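Local structure of periplasmic molybdate-binding protein (Azotobacter vinelandii, 1ATG) at residues L2-A7 against Y49-S54. The protein binds molybdate or tungstate in the periplasm, probably as the solute-binding component of an ABC transporter for the oxyanion. Sequence-based numbering, arbitrary orientation.
Sequences LKVVTA and YNVFFS. With WO4 (tungstate(VI)ion), chain B; EDO (1,2-ethanediol), chain F.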
ATOM      1  N   LEU A   2      -8.715  -1.864 -19.965  1.00 17.20           N
ATOM      2  CA  LEU A   2      -8.952  -2.266 -18.587  1.00 14.90           C
ATOM      3  C   LEU A   2      -8.826  -1.079 -17.632  1.00 12.95           C
ATOM      4  O   LEU A   2      -7.856  -0.333 -17.724  1.00 15.77           O
ATOM      5  CB  LEU A   2      -7.956  -3.368 -18.207  1.00 14.76           C
ATOM      6  CG  LEU A   2      -8.307  -4.291 -17.047  1.00 15.67           C
ATOM      7  CD1 LEU A   2      -9.477  -5.189 -17.405  1.00 17.43           C
ATOM      8  CD2 LEU A   2      -7.087  -5.120 -16.648  1.00 15.90           C
ATOM      9  N   LYS A   3      -9.815  -0.946 -16.758  1.00 11.75           N
ATOM     10  CA  LYS A   3      -9.789   0.127 -15.761  1.00 12.00           C
ATOM     11  C   LYS A   3      -9.448  -0.500 -14.409  1.00 10.11           C
ATOM     12  O   LYS A   3     -10.204  -1.302 -13.893  1.00 12.01           O
ATOM     13  CB  LYS A   3     -11.130   0.854 -15.710  1.00 13.20           C
ATOM     14  CG  LYS A   3     -11.497   1.497 -17.046  1.00 17.85           C
ATOM     15  CD  LYS A   3     -12.967   1.886 -17.098  1.00 22.14           C
ATOM     16  CE  LYS A   3     -13.879   0.680 -17.212  1.00 27.86           C
ATOM     17  NZ  LYS A   3     -15.322   1.045 -17.112  1.00 28.93           N
ATOM     18  N   VAL A   4      -8.247  -0.161 -13.926  1.00  9.90           N
ATOM     19  CA  VAL A   4      -7.746  -0.736 -12.683  1.00 10.42           C
ATOM     20  C   VAL A   4      -7.576   0.331 -11.601  1.00  9.62           C
ATOM     21  O   VAL A   4      -6.954   1.350 -11.864  1.00 11.44           O
ATOM     22  CB  VAL A   4      -6.383  -1.412 -12.941  1.00 10.96           C
ATOM     23  CG1 VAL A   4      -5.791  -2.013 -11.674  1.00 11.22           C
ATOM     24  CG2 VAL A   4      -6.524  -2.503 -14.001  1.00 11.71           C
ATOM     25  N   VAL A   5      -8.121   0.036 -10.439  1.00  8.85           N
ATOM     26  CA  VAL A   5      -8.003   0.939  -9.293  1.00  8.34           C
ATOM     27  C   VAL A   5      -7.138   0.262  -8.234  1.00  7.14           C
ATOM     28  O   VAL A   5      -7.265  -0.925  -7.962  1.00  7.46           O
ATOM     29  CB  VAL A   5      -9.372   1.351  -8.739  1.00  9.17           C
ATOM     30  CG1 VAL A   5     -10.133   0.160  -8.192  1.00 10.92           C
ATOM     31  CG2 VAL A   5      -9.220   2.454  -7.692  1.00  9.95           C
ATOM     32  N   THR A   6      -6.233   1.047  -7.664  1.00  7.32           N
ATOM     33  CA  THR A   6      -5.317   0.513  -6.669  1.00  6.70           C
ATOM     34  C   THR A   6      -5.247   1.354  -5.407  1.00  6.06           C
ATOM     35  O   THR A   6      -5.296   2.580  -5.436  1.00  7.02           O
ATOM     36  CB  THR A   6      -3.906   0.353  -7.257  1.00  7.45           C
ATOM     37  OG1 THR A   6      -3.045  -0.272  -6.284  1.00  6.86           O
ATOM     38  CG2 THR A   6      -3.249   1.671  -7.649  1.00  8.01           C
ATOM     39  N   ALA A   7      -5.057   0.662  -4.298  1.00  5.52           N
ATOM     40  CA  ALA A   7      -4.643   1.283  -3.038  1.00  5.30           C
ATOM     41  C   ALA A   7      -3.383   2.072  -3.370  1.00  4.72           C
ATOM     42  O   ALA A   7      -2.510   1.615  -4.130  1.00  5.32           O
ATOM     43  CB  ALA A   7      -4.367   0.198  -2.020  1.00  5.48           C
ATOM     44  N   TYR A  49     -14.993   0.122 -12.307  1.00 12.90           N
ATOM     45  CA  TYR A  49     -13.631  -0.394 -12.392  1.00 11.67           C
ATOM     46  C   TYR A  49     -13.729  -1.881 -12.740  1.00 12.43           C
ATOM     47  O   TYR A  49     -14.721  -2.532 -12.421  1.00 12.93           O
ATOM     48  CB  TYR A  49     -12.880  -0.213 -11.077  1.00 11.93           C
ATOM     49  CG  TYR A  49     -12.580   1.224 -10.714  1.00 12.57           C
ATOM     50  CD1 TYR A  49     -11.814   2.007 -11.557  1.00 12.12           C
ATOM     51  CD2 TYR A  49     -13.049   1.793  -9.536  1.00 12.25           C
ATOM     52  CE1 TYR A  49     -11.512   3.323 -11.258  1.00 12.89           C
ATOM     53  CE2 TYR A  49     -12.740   3.108  -9.218  1.00 12.19           C
ATOM     54  CZ  TYR A  49     -11.988   3.862 -10.081  1.00 12.93           C
ATOM     55  OH  TYR A  49     -11.682   5.172  -9.771  1.00 15.19           O
ATOM     56  N   ASN A  50     -12.682  -2.408 -13.362  1.00 10.70           N
ATOM     57  CA  ASN A  50     -12.633  -3.819 -13.708  1.00 12.09           C
ATOM     58  C   ASN A  50     -11.910  -4.655 -12.659  1.00 10.41           C
ATOM     59  O   ASN A  50     -12.272  -5.787 -12.376  1.00 10.16           O
ATOM     60  CB  ASN A  50     -11.921  -3.999 -15.058  1.00 12.02           C
ATOM     61  CG  ASN A  50     -12.697  -3.282 -16.160  1.00 11.70           C
ATOM     62  OD1 ASN A  50     -12.153  -2.479 -16.890  1.00 12.74           O
ATOM     63  ND2 ASN A  50     -13.978  -3.614 -16.218  1.00 13.32           N
ATOM     64  N   VAL A  51     -10.833  -4.081 -12.102  1.00 10.10           N
ATOM     65  CA  VAL A  51      -9.965  -4.750 -11.143  1.00  8.84           C
ATOM     66  C   VAL A  51      -9.629  -3.786  -9.988  1.00  7.51           C
ATOM     67  O   VAL A  51      -9.400  -2.611 -10.242  1.00  8.95           O
ATOM     68  CB  VAL A  51      -8.642  -5.180 -11.809  1.00  9.03           C
ATOM     69  CG1 VAL A  51      -7.618  -5.725 -10.817  1.00 11.24           C
ATOM     70  CG2 VAL A  51      -8.848  -6.220 -12.910  1.00 11.52           C
ATOM     71  N   PHE A  52      -9.580  -4.343  -8.791  1.00  7.73           N
ATOM     72  CA  PHE A  52      -9.230  -3.591  -7.595  1.00  7.17           C
ATOM     73  C   PHE A  52      -8.084  -4.308  -6.867  1.00  6.21           C
ATOM     74  O   PHE A  52      -8.205  -5.461  -6.502  1.00  7.04           O
ATOM     75  CB  PHE A  52     -10.439  -3.473  -6.668  1.00  8.43           C
ATOM     76  CG  PHE A  52     -10.220  -2.943  -5.282  1.00  7.29           C
ATOM     77  CD1 PHE A  52      -9.340  -1.918  -4.964  1.00  7.40           C
ATOM     78  CD2 PHE A  52     -10.964  -3.495  -4.250  1.00  8.75           C
ATOM     79  CE1 PHE A  52      -9.211  -1.481  -3.654  1.00  8.35           C
ATOM     80  CE2 PHE A  52     -10.840  -3.047  -2.943  1.00  8.66           C
ATOM     81  CZ  PHE A  52      -9.960  -2.031  -2.646  1.00  8.25           C
ATOM     82  N   PHE A  53      -7.012  -3.541  -6.625  1.00  6.44           N
ATOM     83  CA  PHE A  53      -5.893  -3.948  -5.796  1.00  5.72           C
ATOM     84  C   PHE A  53      -6.024  -3.236  -4.438  1.00  5.39           C
ATOM     85  O   PHE A  53      -5.857  -2.012  -4.363  1.00  6.16           O
ATOM     86  CB  PHE A  53      -4.553  -3.565  -6.416  1.00  6.19           C
ATOM     87  CG  PHE A  53      -4.225  -4.359  -7.647  1.00  6.65           C
ATOM     88  CD1 PHE A  53      -3.726  -5.643  -7.568  1.00  7.64           C
ATOM     89  CD2 PHE A  53      -4.430  -3.804  -8.899  1.00 10.81           C
ATOM     90  CE1 PHE A  53      -3.442  -6.380  -8.698  1.00 11.05           C
ATOM     91  CE2 PHE A  53      -4.133  -4.527 -10.051  1.00 12.39           C
ATOM     92  CZ  PHE A  53      -3.639  -5.815  -9.941  1.00 11.07           C
ATOM     93  N   SER A  54      -6.352  -4.000  -3.411  1.00  5.79           N
ATOM     94  CA  SER A  54      -6.449  -3.392  -2.082  1.00  6.45           C
ATOM     95  C   SER A  54      -5.115  -3.473  -1.339  1.00  4.92           C
ATOM     96  O   SER A  54      -4.256  -4.301  -1.731  1.00  5.49           O
ATOM     97  CB  SER A  54      -7.513  -4.129  -1.271  1.00  6.91           C
ATOM     98  OG  SER A  54      -7.747  -3.428  -0.058  1.00  6.66           O
TER
HETATM   99  W   WO4 B 250      -3.245   2.427   1.371  1.00  5.39           W
HETATM  100  O1  WO4 B 250      -3.181   4.190   1.158  1.00  5.04           O
HETATM  101  O2  WO4 B 250      -2.212   1.626   0.238  1.00  3.47           O
HETATM  102  O3  WO4 B 250      -2.722   1.964   2.994  1.00  6.63           O
HETATM  103  O4  WO4 B 250      -4.893   1.819   1.145  1.00  4.45           O
HETATM  104  C1  EDO F 402     -10.092   6.357  -6.674  0.50 15.93           C
HETATM  105  O1  EDO F 402     -11.257   5.549  -7.250  0.50 13.91           O
HETATM  106  C2  EDO F 402      -9.900   7.766  -7.258  0.50 16.34           C
HETATM  107  O2  EDO F 402     -11.217   8.585  -7.032  0.50 18.85           O
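Val-5 presses its CB onto one face of the Tyr-49 ring, 3.6 Å from the ring centroid and 2° off the normal, a CH-pi contact at almost dead centre; Lys-3 O lies at the edge of the same ring. With chi1 at 64°, Val-5 CG1 sits between its own backbone N and carbonyl carbon, which brings it over the CD2 side of the tyrosine and against Phe-52 CD1. Tyr-49 OH and O1 of an ethanediol, probably from the crystallisation liquor, share a hydrogen bond. A serine in place of Tyr-49 removes the ring, and Val-5 CB and CG1 would probably lose the face they pack on and become more solvent-exposed. Phe-52 turns an edge to Val-5 O, while Ser-54 N, two residues on, lies over the ring toward its rim. On the opposite side of the sheet, Val-4 CG1 meets the edge of the Phe-53 ring in its plane, 3.4 Å from CE2, and Thr-6 OG1 passes Phe-53 CB and donates to Ala-7 O; helix 203-212 packs here, with Phe-209 touching Phe-53. The backbones pair in parallel through Val-5 N to Val-51 O, Phe-53 N to Val-5 O and Ala-7 N to Phe-53 O. Where the ladder begins, Asn-50 OD1 takes the Lys-3 N-H on an in-plane lone pair (2.8 Å, 170° at the hydrogen), while Lys-3 O receives Asn-50 N at 2.8 Å and Val-51 N weakly. Ala-7 CB ends 3.4 Å from tungstate O2. Parallel strands delivering their C-terminal ends to an anion pocket between two domains are characteristic of the periplasmic binding protein fold.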